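PDB 5FCE: LPXTG family cell surface protein Fms2 from Enterococcus faecium DO, which probably acts as a cell-wall-anchored surface adhesin, of which this chain is the ligand-binding region. Local coordinates for residues 6-11 and 101-106; 88-93 and 106-111; 32-37 and 95-100; 24-29 and 71-76. One frame throughout, in Å; residues are numbered along the deposited sequence.

Contact 1: residues 6-11 and 101-106; sequences FTVKTD and TITENL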
loop_
_atom_site.group_PDB
_atom_site.type_symbol
_atom_site.label_atom_id
_atom_site.label_comp_id
_atom_site.label_asym_id
_atom_site.label_seq_id
_atom_site.Cartn_x
_atom_site.Cartn_y
_atom_site.Cartn_z
ATOM N N PHE A 6 -1.680 9.842 -2.298
ATOM C CA PHE A 6 -1.330 9.485 -0.923
ATOM C C PHE A 6 0.163 9.649 -0.685
ATOM O O PHE A 6 0.979 9.328 -1.553
ATOM C CB PHE A 6 -1.710 8.022 -0.626
ATOM C CG PHE A 6 -3.181 7.734 -0.733
ATOM C CD1 PHE A 6 -4.040 7.960 0.348
ATOM C CD2 PHE A 6 -3.713 7.225 -1.914
ATOM C CE1 PHE A 6 -5.415 7.682 0.240
ATOM C CE2 PHE A 6 -5.073 6.964 -2.032
ATOM C CZ PHE A 6 -5.930 7.201 -0.950
ATOM N N THR A 7 0.523 10.141 0.495
ATOM C CA THR A 7 1.918 10.129 0.915
ATOM C C THR A 7 2.033 9.093 2.024
ATOM O O THR A 7 1.034 8.754 2.659
ATOM C CB THR A 7 2.360 11.521 1.408
ATOM O OG1 THR A 7 3.742 11.503 1.794
ATOM C CG2 THR A 7 1.551 11.909 2.589
ATOM N N VAL A 8 3.238 8.576 2.248
ATOM C CA VAL A 8 3.455 7.579 3.289
ATOM C C VAL A 8 4.743 7.894 4.006
ATOM O O VAL A 8 5.762 8.135 3.355
ATOM C CB VAL A 8 3.573 6.151 2.700
ATOM C CG1 VAL A 8 3.889 5.126 3.800
ATOM C CG2 VAL A 8 2.309 5.769 1.995
ATOM N N LYS A 9 4.702 7.904 5.337
ATOM C CA LYS A 9 5.930 7.922 6.120
ATOM C C LYS A 9 6.431 6.487 6.214
ATOM O O LYS A 9 5.916 5.689 6.996
ATOM C CB LYS A 9 5.684 8.476 7.522
ATOM C CG LYS A 9 5.526 9.988 7.583
ATOM C CD LYS A 9 5.406 10.445 9.037
ATOM C CE LYS A 9 5.057 11.924 9.134
ATOM N NZ LYS A 9 4.450 12.265 10.458
ATOM N N THR A 10 7.428 6.155 5.403
ATOM C CA THR A 10 7.807 4.755 5.198
ATOM C C THR A 10 8.263 4.025 6.466
ATOM O O THR A 10 8.065 2.809 6.574
ATOM C CB THR A 10 8.860 4.604 4.081
ATOM O OG1 THR A 10 10.077 5.259 4.460
ATOM C CG2 THR A 10 8.352 5.213 2.778
ATOM N N ASP A 11 8.867 4.737 7.422
ATOM C CA ASP A 11 9.323 4.045 8.643
ATOM C C ASP A 11 8.187 3.639 9.586
ATOM O O ASP A 11 8.396 2.860 10.531
ATOM C CB ASP A 11 10.458 4.779 9.400
ATOM C CG ASP A 11 10.216 6.271 9.576
ATOM O OD1 ASP A 11 9.117 6.778 9.273
ATOM O OD2 ASP A 11 11.164 6.946 10.041
ATOM N N THR A 101 -4.181 5.685 -8.287
ATOM C CA THR A 101 -3.067 6.544 -7.941
ATOM C C THR A 101 -1.935 5.670 -7.429
ATOM O O THR A 101 -2.178 4.621 -6.835
ATOM C CB THR A 101 -3.472 7.626 -6.915
ATOM O OG1 THR A 101 -2.384 8.536 -6.715
ATOM C CG2 THR A 101 -3.876 7.007 -5.587
ATOM N N ILE A 102 -0.703 6.084 -7.701
ATOM C CA ILE A 102 0.461 5.311 -7.308
ATOM C C ILE A 102 1.311 6.122 -6.345
ATOM O O ILE A 102 1.708 7.245 -6.655
ATOM C CB ILE A 102 1.318 4.920 -8.527
ATOM C CG1 ILE A 102 0.505 4.083 -9.510
ATOM C CG2 ILE A 102 2.551 4.128 -8.082
ATOM C CD1 ILE A 102 1.219 3.834 -10.833
ATOM N N THR A 103 1.565 5.558 -5.168
ATOM C CA THR A 103 2.528 6.122 -4.233
ATOM C C THR A 103 3.809 5.325 -4.414
ATOM O O THR A 103 3.814 4.109 -4.202
ATOM C CB THR A 103 2.046 5.977 -2.787
ATOM O OG1 THR A 103 0.760 6.590 -2.653
ATOM C CG2 THR A 103 3.023 6.610 -1.808
ATOM N N GLU A 104 4.882 6.001 -4.817
ATOM C CA GLU A 104 6.108 5.331 -5.229
ATOM C C GLU A 104 7.127 5.217 -4.106
ATOM O O GLU A 104 7.144 6.040 -3.191
ATOM C CB GLU A 104 6.758 6.069 -6.400
ATOM C CG GLU A 104 5.967 6.006 -7.710
ATOM C CD GLU A 104 6.657 6.772 -8.828
ATOM O OE1 GLU A 104 7.540 6.194 -9.497
ATOM O OE2 GLU A 104 6.328 7.962 -9.028
ATOM N N ASN A 105 7.962 4.186 -4.203
ATOM C CA ASN A 105 9.193 4.054 -3.418
ATOM C C ASN A 105 8.981 3.951 -1.909
ATOM O O ASN A 105 9.384 4.844 -1.144
ATOM C CB ASN A 105 10.181 5.182 -3.763
ATOM C CG ASN A 105 11.606 4.849 -3.361
ATOM O OD1 ASN A 105 12.009 3.682 -3.370
ATOM N ND2 ASN A 105 12.377 5.872 -2.997
ATOM N N LEU A 106 8.384 2.838 -1.482
ATOM C CA LEU A 106 8.001 2.674 -0.088
ATOM C C LEU A 106 9.168 2.255 0.813
ATOM O O LEU A 106 9.007 2.208 2.023
ATOM C CB LEU A 106 6.816 1.711 0.060
ATOM C CG LEU A 106 5.448 2.396 0.004
ATOM C CD1 LEU A 106 5.330 3.351 -1.148
ATOM C CD2 LEU A 106 4.344 1.364 -0.062
HETATM O O HOH W 1 -0.665 8.422 -4.520
HETATM O O HOH W 2 1.598 10.062 -4.600
#
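Phe-6 meets Thr-101 and Thr-103 where two strands of different sheets run nearly parallel along one margin of the flattened barrel. Strand 6-7 belongs to the mixed sheet and strand 99-103 to the four-stranded antiparallel sheet. With chi1 at -62°, the Phe-6 ring swings beside its backbone N and turns an edge to Thr-101: the methyl CG2 sits near the ring plane, 3.7 Å from CD2. Its other neighbours include Trp-65, met edge-to-face. The one direct hydrogen bond between the segments runs from Thr-103 OG1 to Phe-6 O, 3.0 Å, with the hydroxyl 45° above the carbonyl plane. The backbone of Phe-6 is held by water as well. Its N gives a hydrogen bond to a water 2.8 Å away, which also bonds Thr-101 OG1 and donates to Thr-103 OG1. This water bridges the two sheets where no backbone ladder joins these segments. Further along, Val-8 CG2 meets Thr-103 CG2 at 4.0 Å, and the two side chains cross at about a right angle. Thr-10 closes the contact. Its OG1 bonds Ser-110 OG, while its CB and CG2 each lie 3.2 Å from Leu-106 O.

Contact 2: residues 88-93 and 106-111; sequences DKVDLI and LKPSSW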
loop_
_atom_site.group_PDB
_atom_site.type_symbol
_atom_site.label_atom_id
_atom_site.label_comp_id
_atom_site.label_asym_id
_atom_site.label_seq_id
_atom_site.Cartn_x
_atom_site.Cartn_y
_atom_site.Cartn_z
ATOM N N ASP A 88 14.247 -3.513 -5.947
ATOM C CA ASP A 88 14.773 -2.183 -6.224
ATOM C C ASP A 88 13.806 -1.052 -5.874
ATOM O O ASP A 88 14.230 0.066 -5.561
ATOM C CB ASP A 88 15.210 -2.079 -7.691
ATOM C CG ASP A 88 16.309 -3.072 -8.046
ATOM O OD1 ASP A 88 17.458 -2.883 -7.585
ATOM O OD2 ASP A 88 16.020 -4.035 -8.792
ATOM N N LYS A 89 12.510 -1.344 -5.926
ATOM C CA LYS A 89 11.489 -0.315 -5.756
ATOM C C LYS A 89 10.144 -0.948 -5.414
ATOM O O LYS A 89 9.665 -1.832 -6.140
ATOM C CB LYS A 89 11.344 0.473 -7.047
ATOM C CG LYS A 89 10.373 1.636 -6.973
ATOM C CD LYS A 89 10.211 2.260 -8.345
ATOM C CE LYS A 89 9.417 3.536 -8.267
ATOM N NZ LYS A 89 8.106 3.389 -8.953
ATOM N N VAL A 90 9.535 -0.501 -4.321
ATOM C CA VAL A 90 8.222 -1.005 -3.932
ATOM C C VAL A 90 7.226 0.133 -4.071
ATOM O O VAL A 90 7.451 1.216 -3.530
ATOM C CB VAL A 90 8.219 -1.526 -2.481
ATOM C CG1 VAL A 90 6.808 -1.931 -2.056
ATOM C CG2 VAL A 90 9.180 -2.694 -2.327
ATOM N N ASP A 91 6.142 -0.102 -4.807
ATOM C CA ASP A 91 5.097 0.904 -4.964
ATOM C C ASP A 91 3.778 0.401 -4.393
ATOM O O ASP A 91 3.546 -0.816 -4.324
ATOM C CB ASP A 91 4.866 1.249 -6.443
ATOM C CG ASP A 91 6.073 1.890 -7.105
ATOM O OD1 ASP A 91 6.891 2.521 -6.412
ATOM O OD2 ASP A 91 6.202 1.762 -8.343
ATOM N N LEU A 92 2.922 1.342 -3.992
ATOM C CA LEU A 92 1.541 1.031 -3.623
ATOM C C LEU A 92 0.606 1.653 -4.649
ATOM O O LEU A 92 0.647 2.860 -4.887
ATOM C CB LEU A 92 1.211 1.574 -2.227
ATOM C CG LEU A 92 -0.222 1.336 -1.742
ATOM C CD1 LEU A 92 -0.453 -0.152 -1.388
ATOM C CD2 LEU A 92 -0.563 2.264 -0.558
ATOM N N ILE A 93 -0.221 0.824 -5.267
ATOM C CA ILE A 93 -1.187 1.310 -6.239
ATOM C C ILE A 93 -2.567 1.241 -5.591
ATOM O O ILE A 93 -2.968 0.194 -5.075
ATOM C CB ILE A 93 -1.138 0.450 -7.519
ATOM C CG1 ILE A 93 0.271 0.484 -8.126
ATOM C CG2 ILE A 93 -2.151 0.945 -8.571
ATOM C CD1 ILE A 93 0.400 -0.372 -9.397
ATOM N N LEU A 106 8.384 2.838 -1.482
ATOM C CA LEU A 106 8.001 2.674 -0.088
ATOM C C LEU A 106 9.168 2.255 0.813
ATOM O O LEU A 106 9.007 2.208 2.023
ATOM C CB LEU A 106 6.816 1.711 0.060
ATOM C CG LEU A 106 5.448 2.396 0.004
ATOM C CD1 LEU A 106 5.330 3.351 -1.148
ATOM C CD2 LEU A 106 4.344 1.364 -0.062
ATOM N N LYS A 107 10.323 1.973 0.207
ATOM C CA LYS A 107 11.593 1.813 0.938
ATOM C C LYS A 107 11.540 0.793 2.084
ATOM O O LYS A 107 11.651 1.158 3.260
ATOM C CB LYS A 107 12.078 3.169 1.465
ATOM C CG LYS A 107 12.198 4.239 0.385
ATOM C CD LYS A 107 12.859 5.477 0.948
ATOM C CE LYS A 107 12.256 6.743 0.375
ATOM N NZ LYS A 107 12.935 7.932 0.976
ATOM N N PRO A 108 11.389 -0.499 1.740
ATOM C CA PRO A 108 11.211 -1.547 2.752
ATOM C C PRO A 108 12.369 -1.649 3.765
ATOM O O PRO A 108 12.153 -2.122 4.877
ATOM C CB PRO A 108 11.068 -2.835 1.918
ATOM C CG PRO A 108 11.659 -2.519 0.588
ATOM C CD PRO A 108 11.412 -1.039 0.368
ATOM N N SER A 109 13.560 -1.184 3.396
ATOM C CA SER A 109 14.678 -1.094 4.339
ATOM C C SER A 109 14.332 -0.235 5.564
ATOM O O SER A 109 14.904 -0.422 6.640
ATOM C CB SER A 109 15.916 -0.513 3.651
ATOM O OG SER A 109 15.776 0.892 3.464
ATOM N N SER A 110 13.405 0.709 5.397
ATOM C CA SER A 110 13.031 1.623 6.479
ATOM C C SER A 110 11.871 1.118 7.343
ATOM O O SER A 110 11.557 1.715 8.378
ATOM C CB SER A 110 12.687 3.010 5.933
ATOM O OG SER A 110 11.479 2.970 5.172
ATOM N N TRP A 111 11.247 0.019 6.927
ATOM C CA TRP A 111 10.053 -0.482 7.614
ATOM C C TRP A 111 10.342 -1.035 9.006
ATOM O O TRP A 111 11.405 -1.591 9.257
ATOM C CB TRP A 111 9.395 -1.599 6.798
ATOM C CG TRP A 111 8.872 -1.186 5.468
ATOM C CD1 TRP A 111 8.883 0.063 4.923
ATOM C CD2 TRP A 111 8.234 -2.036 4.516
ATOM N NE1 TRP A 111 8.308 0.034 3.671
ATOM C CE2 TRP A 111 7.894 -1.247 3.402
ATOM C CE3 TRP A 111 7.940 -3.400 4.485
ATOM C CZ2 TRP A 111 7.263 -1.767 2.280
ATOM C CZ3 TRP A 111 7.303 -3.918 3.372
ATOM C CH2 TRP A 111 6.978 -3.109 2.288
HETATM O O HOH W 3 11.161 1.302 -2.408
#
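Val-90 and Leu-106 are joined by a backbone hydrogen bond from Leu-106 N to Val-90 O, 2.8 Å long with an N-H...O angle of 160°. A water adds a second polar link: it accepts from Val-90 N at 3.1 Å and from Lys-107 N at 2.8 Å. The carbonyl of Leu-106 turns to the tryptophan. Trp-111 NE1 donates to Leu-106 O over 2.8 Å, from 50° above the carbonyl plane, which ties the indole to the loop's own backbone. These bonds tie the loop after strand 99-103 to the residue just before strand 91-96, at one end of the flattened barrel. The loop carries a short 3-10 turn at 108-110. Its Lys-107 O takes hydrogen bonds from both the N and the OG of Ser-110. The apolar contacts are all buried. A chi1 of 175° splits the methyls of Val-90: CG2 lies 3.8 Å from Pro-108 CG, and CG1 approaches the indole of Trp-111 obliquely. Leu-106 CD2 reaches the other way along the strand, 3.8 Å from Leu-92 CB. Pro-108 also lies against the Trp-111 ring, its CA 3.3 Å above the plane on one face and offset toward the rim, and helix 81-85 packs on both residues.

Contact 3: residues 32-37 and 95-100; sequences VNASDV and FYDGQM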
loop_
_atom_site.group_PDB
_atom_site.type_symbol
_atom_site.label_atom_id
_atom_site.label_comp_id
_atom_site.label_asym_id
_atom_site.label_seq_id
_atom_site.Cartn_x
_atom_site.Cartn_y
_atom_site.Cartn_z
ATOM N N VAL A 32 -12.047 12.008 0.047
ATOM C CA VAL A 32 -12.740 11.231 -0.980
ATOM C C VAL A 32 -13.441 10.063 -0.314
ATOM O O VAL A 32 -12.842 9.359 0.496
ATOM C CB VAL A 32 -11.754 10.650 -2.030
ATOM C CG1 VAL A 32 -12.502 9.791 -3.061
ATOM C CG2 VAL A 32 -10.998 11.752 -2.741
ATOM N N ASN A 33 -14.710 9.841 -0.661
ATOM C CA ASN A 33 -15.378 8.606 -0.274
ATOM C C ASN A 33 -15.432 7.684 -1.496
ATOM O O ASN A 33 -15.892 8.097 -2.568
ATOM C CB ASN A 33 -16.806 8.875 0.228
ATOM C CG ASN A 33 -16.836 9.641 1.538
ATOM O OD1 ASN A 33 -15.966 9.470 2.390
ATOM N ND2 ASN A 33 -17.841 10.489 1.705
ATOM N N ALA A 34 -14.966 6.449 -1.344
ATOM C CA ALA A 34 -14.978 5.491 -2.451
ATOM C C ALA A 34 -15.742 4.208 -2.120
ATOM O O ALA A 34 -15.530 3.578 -1.083
ATOM C CB ALA A 34 -13.558 5.171 -2.899
ATOM N N SER A 35 -16.611 3.803 -3.033
ATOM C CA SER A 35 -17.389 2.581 -2.867
ATOM C C SER A 35 -16.533 1.317 -2.873
ATOM O O SER A 35 -16.714 0.424 -2.039
ATOM C CB SER A 35 -18.435 2.510 -3.980
ATOM O OG SER A 35 -19.134 1.287 -3.966
ATOM N N ASP A 36 -15.607 1.238 -3.822
ATOM C CA ASP A 36 -14.789 0.040 -3.967
ATOM C C ASP A 36 -13.328 0.397 -4.165
ATOM O O ASP A 36 -12.975 1.150 -5.072
ATOM C CB ASP A 36 -15.297 -0.804 -5.130
ATOM C CG ASP A 36 -16.712 -1.249 -4.923
ATOM O OD1 ASP A 36 -16.899 -2.295 -4.269
ATOM O OD2 ASP A 36 -17.624 -0.525 -5.381
ATOM N N VAL A 37 -12.481 -0.139 -3.296
ATOM C CA VAL A 37 -11.071 0.215 -3.301
ATOM C C VAL A 37 -10.255 -1.080 -3.402
ATOM O O VAL A 37 -10.648 -2.104 -2.856
ATOM C CB VAL A 37 -10.713 1.026 -2.036
ATOM C CG1 VAL A 37 -9.204 1.198 -1.882
ATOM C CG2 VAL A 37 -11.393 2.395 -2.076
ATOM N N PHE A 95 -6.479 1.655 -6.297
ATOM C CA PHE A 95 -7.605 1.784 -7.217
ATOM C C PHE A 95 -8.824 2.187 -6.410
ATOM O O PHE A 95 -9.063 1.636 -5.332
ATOM C CB PHE A 95 -7.878 0.438 -7.894
ATOM C CG PHE A 95 -6.734 -0.078 -8.717
ATOM C CD1 PHE A 95 -5.823 -0.978 -8.173
ATOM C CD2 PHE A 95 -6.576 0.319 -10.037
ATOM C CE1 PHE A 95 -4.775 -1.466 -8.931
ATOM C CE2 PHE A 95 -5.525 -0.161 -10.800
ATOM C CZ PHE A 95 -4.624 -1.058 -10.246
ATOM N N TYR A 96 -9.607 3.125 -6.933
ATOM C CA TYR A 96 -10.798 3.607 -6.235
ATOM C C TYR A 96 -11.843 4.018 -7.267
ATOM O O TYR A 96 -11.634 4.954 -8.062
ATOM C CB TYR A 96 -10.464 4.767 -5.265
ATOM C CG TYR A 96 -9.878 5.985 -5.931
ATOM C CD1 TYR A 96 -8.540 6.014 -6.329
ATOM C CD2 TYR A 96 -10.664 7.116 -6.171
ATOM C CE1 TYR A 96 -8.012 7.126 -6.959
ATOM C CE2 TYR A 96 -10.147 8.221 -6.792
ATOM C CZ TYR A 96 -8.826 8.226 -7.188
ATOM O OH TYR A 96 -8.329 9.351 -7.810
ATOM N N ASP A 97 -12.947 3.281 -7.272
ATOM C CA ASP A 97 -14.077 3.567 -8.153
ATOM C C ASP A 97 -13.711 3.847 -9.606
ATOM O O ASP A 97 -14.284 4.738 -10.243
ATOM C CB ASP A 97 -14.921 4.703 -7.574
ATOM C CG ASP A 97 -15.619 4.297 -6.297
ATOM O OD1 ASP A 97 -15.577 3.090 -5.972
ATOM O OD2 ASP A 97 -16.217 5.171 -5.631
ATOM N N GLY A 98 -12.758 3.080 -10.120
ATOM C CA GLY A 98 -12.369 3.152 -11.516
ATOM C C GLY A 98 -11.143 3.990 -11.807
ATOM O O GLY A 98 -10.631 3.993 -12.936
ATOM N N GLN A 99 -10.670 4.711 -10.797
ATOM C CA GLN A 99 -9.489 5.565 -10.949
ATOM C C GLN A 99 -8.330 4.940 -10.196
ATOM O O GLN A 99 -8.514 3.938 -9.497
ATOM C CB GLN A 99 -9.781 6.989 -10.450
ATOM C CG GLN A 99 -10.987 7.635 -11.193
ATOM C CD GLN A 99 -10.817 7.647 -12.711
ATOM O OE1 GLN A 99 -9.732 7.948 -13.219
ATOM N NE2 GLN A 99 -11.894 7.308 -13.447
HETATM N N MSE A 100 -7.132 5.489 -10.365
HETATM C CA MSE A 100 -5.986 4.910 -9.669
HETATM C C MSE A 100 -4.942 5.948 -9.340
HETATM O O MSE A 100 -4.823 6.963 -10.020
HETATM C CB MSE A 100 -5.363 3.786 -10.491
HETATM C CG MSE A 100 -4.878 4.187 -11.863
HETATM SE SE MSE A 100 -3.962 2.624 -12.587
HETATM C CE MSE A 100 -2.211 3.081 -11.880
HETATM O O HOH W 4 -14.920 7.620 -5.462
HETATM O O HOH W 5 -11.169 -0.252 -6.762
#
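Tyr-96 packs its CB over the methyl of Ala-34, with the two CB atoms 3.9 Å apart. Val-37 CG2 is also near Tyr-96 CB, and Val-32 CG1 reaches the ring obliquely. The ring itself has Gln-99 CB over one face. Tyr-96, in the beta hairpin 91-103, forms an antiparallel non-hydrogen-bonded pair with Val-37 of the adjacent strand 36-42. A type I' turn from Tyr-96 to Gln-99 closes that hairpin. Segment 32-37 turns a corner at Ser-35: strand 32-34 pairs with 63-65, whereas 36-37 joins the sheet of the hairpin. The carboxylate of Asp-97 sits at this corner and grips it with both oxygens. Ser-35 N donates to OD2 at 3.0 Å, and Asp-36 N donates to OD1 at 2.8 Å. Each N-H comes in on the syn side, 16° out of the carboxylate plane. Chi1 of -67° places the Asp-97 carboxylate beside its own backbone N. That N returns a bond to Asp-36 O, nearly straight at 168°, so Asp-36 and Asp-97 are linked in both directions. The two N-H groups probably stabilise the charge of Asp-97, which would offset the nearby carboxylate of Asp-36, its OD2 4.2 Å from Asp-97 OD1. Ser-35 OG bonds Asp-36 OD2 from above its carboxylate plane. A water also donates to Asn-33 O and, at 2.8 Å, to Asp-97 OD2.

Contact 4: residues 24-29 and 71-76; sequences IPVKPN and YTIMIS
Val-26 has chi1 of -54°, which sets CG1 anti to the carbonyl carbon and CG2 between the backbone N and that carbon. CG2 thus lies alongside Tyr-71, and CG1 is turned to Ile-73. On the partner strand, chi1 of -61° puts Ile-73 CG1 beside its backbone N, and CD1 then ends 3.8 Å from Val-26 CG1. These residues belong to an antiparallel pair, strand 21-28 with strand 71-76, in the mixed sheet of the flattened barrel. The axes of 24-28 and 71-76 approach to 4.6 Å, and their directions differ by 141°, so the pair is markedly twisted.

Four backbone hydrogen bonds form the ladder. Ile-24 and Ile-73 bond in both directions, and so do Val-26 and Tyr-71; the bond from Val-26 N to Tyr-71 O is 2.7 Å. Between these two hydrogen-bonded pairs lies the non-hydrogen-bonded pair Pro-25 and Thr-72. A proline fits there because no N-H is needed for the ladder with strand 71-76. Its CA instead approaches Tyr-71 O in a CA-H...O contact of 3.4 Å.

Ile-24, Val-26, Tyr-71 and Ile-73 set their side chains on one face of the sheet, where Ile-24 CD1 also meets Ile-75 CD1. Strand 54-60 and Phe-6 pack against parts of this layer. The side chains of Tyr-71 and Val-26 lie side by side and point the same way; Val-26 CG2 is at the ring edge, near its plane, and 4.0 Å from Tyr-71 CB.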
loop_
_atom_site.group_PDB
_atom_site.type_symbol
_atom_site.label_atom_id
_atom_site.label_comp_id
_atom_site.label_asym_id
_atom_site.label_seq_id
_atom_site.Cartn_x
_atom_site.Cartn_y
_atom_site.Cartn_z
ATOM N N ILE A 24 0.128 -0.286 6.359
ATOM C CA ILE A 24 0.593 0.928 5.689
ATOM C C ILE A 24 -0.302 2.109 6.003
ATOM O O ILE A 24 -1.477 2.129 5.623
ATOM C CB ILE A 24 0.609 0.763 4.158
ATOM C CG1 ILE A 24 1.455 -0.442 3.763
ATOM C CG2 ILE A 24 1.163 2.007 3.497
ATOM C CD1 ILE A 24 1.304 -0.870 2.312
ATOM N N PRO A 25 0.257 3.117 6.684
ATOM C CA PRO A 25 -0.511 4.328 6.968
ATOM C C PRO A 25 -0.391 5.290 5.802
ATOM O O PRO A 25 0.707 5.783 5.519
ATOM C CB PRO A 25 0.172 4.900 8.219
ATOM C CG PRO A 25 1.559 4.282 8.245
ATOM C CD PRO A 25 1.636 3.195 7.195
ATOM N N VAL A 26 -1.498 5.532 5.111
ATOM C CA VAL A 26 -1.475 6.474 4.001
ATOM C C VAL A 26 -2.146 7.784 4.391
ATOM O O VAL A 26 -3.086 7.807 5.185
ATOM C CB VAL A 26 -2.132 5.887 2.726
ATOM C CG1 VAL A 26 -1.481 4.541 2.364
ATOM C CG2 VAL A 26 -3.623 5.692 2.927
ATOM N N LYS A 27 -1.627 8.880 3.856
ATOM C CA LYS A 27 -2.225 10.199 4.085
ATOM C C LYS A 27 -2.729 10.774 2.765
ATOM O O LYS A 27 -1.944 11.082 1.864
ATOM C CB LYS A 27 -1.214 11.149 4.742
ATOM C CG LYS A 27 -1.791 12.521 5.092
ATOM C CD LYS A 27 -0.812 13.422 5.850
ATOM C CE LYS A 27 0.278 13.986 4.944
ATOM N NZ LYS A 27 0.777 15.349 5.345
ATOM N N PRO A 28 -4.055 10.906 2.629
ATOM C CA PRO A 28 -4.585 11.436 1.369
ATOM C C PRO A 28 -4.406 12.942 1.276
ATOM O O PRO A 28 -4.329 13.614 2.312
ATOM C CB PRO A 28 -6.074 11.107 1.438
ATOM C CG PRO A 28 -6.386 10.929 2.905
ATOM C CD PRO A 28 -5.103 10.587 3.617
ATOM N N ASN A 29 -4.366 13.467 0.056
ATOM C CA ASN A 29 -4.219 14.904 -0.137
ATOM C C ASN A 29 -5.565 15.621 -0.153
ATOM O O ASN A 29 -5.632 16.847 -0.039
ATOM C CB ASN A 29 -3.437 15.216 -1.421
ATOM C CG ASN A 29 -4.216 14.872 -2.685
ATOM O OD1 ASN A 29 -5.003 13.927 -2.702
ATOM N ND2 ASN A 29 -3.989 15.637 -3.750
ATOM N N TYR A 71 -4.796 6.931 7.146
ATOM C CA TYR A 71 -5.716 5.827 6.947
ATOM C C TYR A 71 -4.859 4.576 6.878
ATOM O O TYR A 71 -3.809 4.565 6.224
ATOM C CB TYR A 71 -6.519 6.011 5.650
ATOM C CG TYR A 71 -7.421 4.831 5.365
ATOM C CD1 TYR A 71 -6.969 3.748 4.611
ATOM C CD2 TYR A 71 -8.711 4.781 5.876
ATOM C CE1 TYR A 71 -7.781 2.660 4.368
ATOM C CE2 TYR A 71 -9.533 3.688 5.639
ATOM C CZ TYR A 71 -9.064 2.636 4.881
ATOM O OH TYR A 71 -9.872 1.546 4.635
ATOM N N THR A 72 -5.288 3.525 7.564
ATOM C CA THR A 72 -4.455 2.346 7.670
ATOM C C THR A 72 -4.914 1.220 6.753
ATOM O O THR A 72 -6.023 0.713 6.880
ATOM C CB THR A 72 -4.394 1.850 9.111
ATOM O OG1 THR A 72 -3.638 2.787 9.892
ATOM C CG2 THR A 72 -3.714 0.520 9.159
ATOM N N ILE A 73 -4.046 0.844 5.823
ATOM C CA ILE A 73 -4.292 -0.287 4.943
ATOM C C ILE A 73 -3.544 -1.500 5.482
ATOM O O ILE A 73 -2.378 -1.400 5.894
ATOM C CB ILE A 73 -3.838 0.018 3.506
ATOM C CG1 ILE A 73 -4.619 1.216 2.960
ATOM C CG2 ILE A 73 -4.044 -1.195 2.606
ATOM C CD1 ILE A 73 -4.070 1.800 1.663
HETATM N N MSE A 74 -4.221 -2.643 5.498
HETATM C CA MSE A 74 -3.603 -3.876 5.959
HETATM C C MSE A 74 -3.581 -4.862 4.815
HETATM O O MSE A 74 -4.626 -5.145 4.207
HETATM C CB MSE A 74 -4.383 -4.451 7.134
HETATM C CG MSE A 74 -4.530 -3.476 8.296
HETATM SE SE MSE A 74 -5.398 -4.386 9.797
HETATM C CE MSE A 74 -5.370 -6.220 9.092
ATOM N N ILE A 75 -2.391 -5.381 4.522
ATOM C CA ILE A 75 -2.188 -6.285 3.391
ATOM C C ILE A 75 -1.515 -7.603 3.797
ATOM O O ILE A 75 -0.490 -7.608 4.486
ATOM C CB ILE A 75 -1.377 -5.576 2.282
ATOM C CG1 ILE A 75 -2.263 -4.553 1.549
ATOM C CG2 ILE A 75 -0.848 -6.570 1.284
ATOM C CD1 ILE A 75 -1.512 -3.657 0.552
ATOM N N SER A 76 -2.083 -8.730 3.372
ATOM C CA SER A 76 -1.451 -10.021 3.647
ATOM C C SER A 76 -0.174 -10.148 2.809
ATOM O O SER A 76 -0.214 -9.955 1.600
ATOM C CB SER A 76 -2.438 -11.145 3.327
ATOM O OG SER A 76 -1.883 -12.415 3.571
#

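Overall arrangement
Contacts 1 and 2 share Leu-106, and their centres are about 8 Å apart. The hydrogen bond between Thr-10 OG1 and Ser-110 OG, 2.8 Å, is a further tie between them. Contact 4 lies about 9 Å from contact 1, between centres. Thr-7 O and Lys-27 N link the two at 2.9 Å, while Phe-6 packs on Val-26. Leu-92 of contact 2 reaches the apolar face of contact 4, with its CD2 3.8 Å from Val-26 CG1; the two sheets therefore meet inside the barrel. Contact 3 sits apart, about 22 Å from contact 2 between centres and on the opposite side of the chain's centre. Strand 91-96 runs between those two.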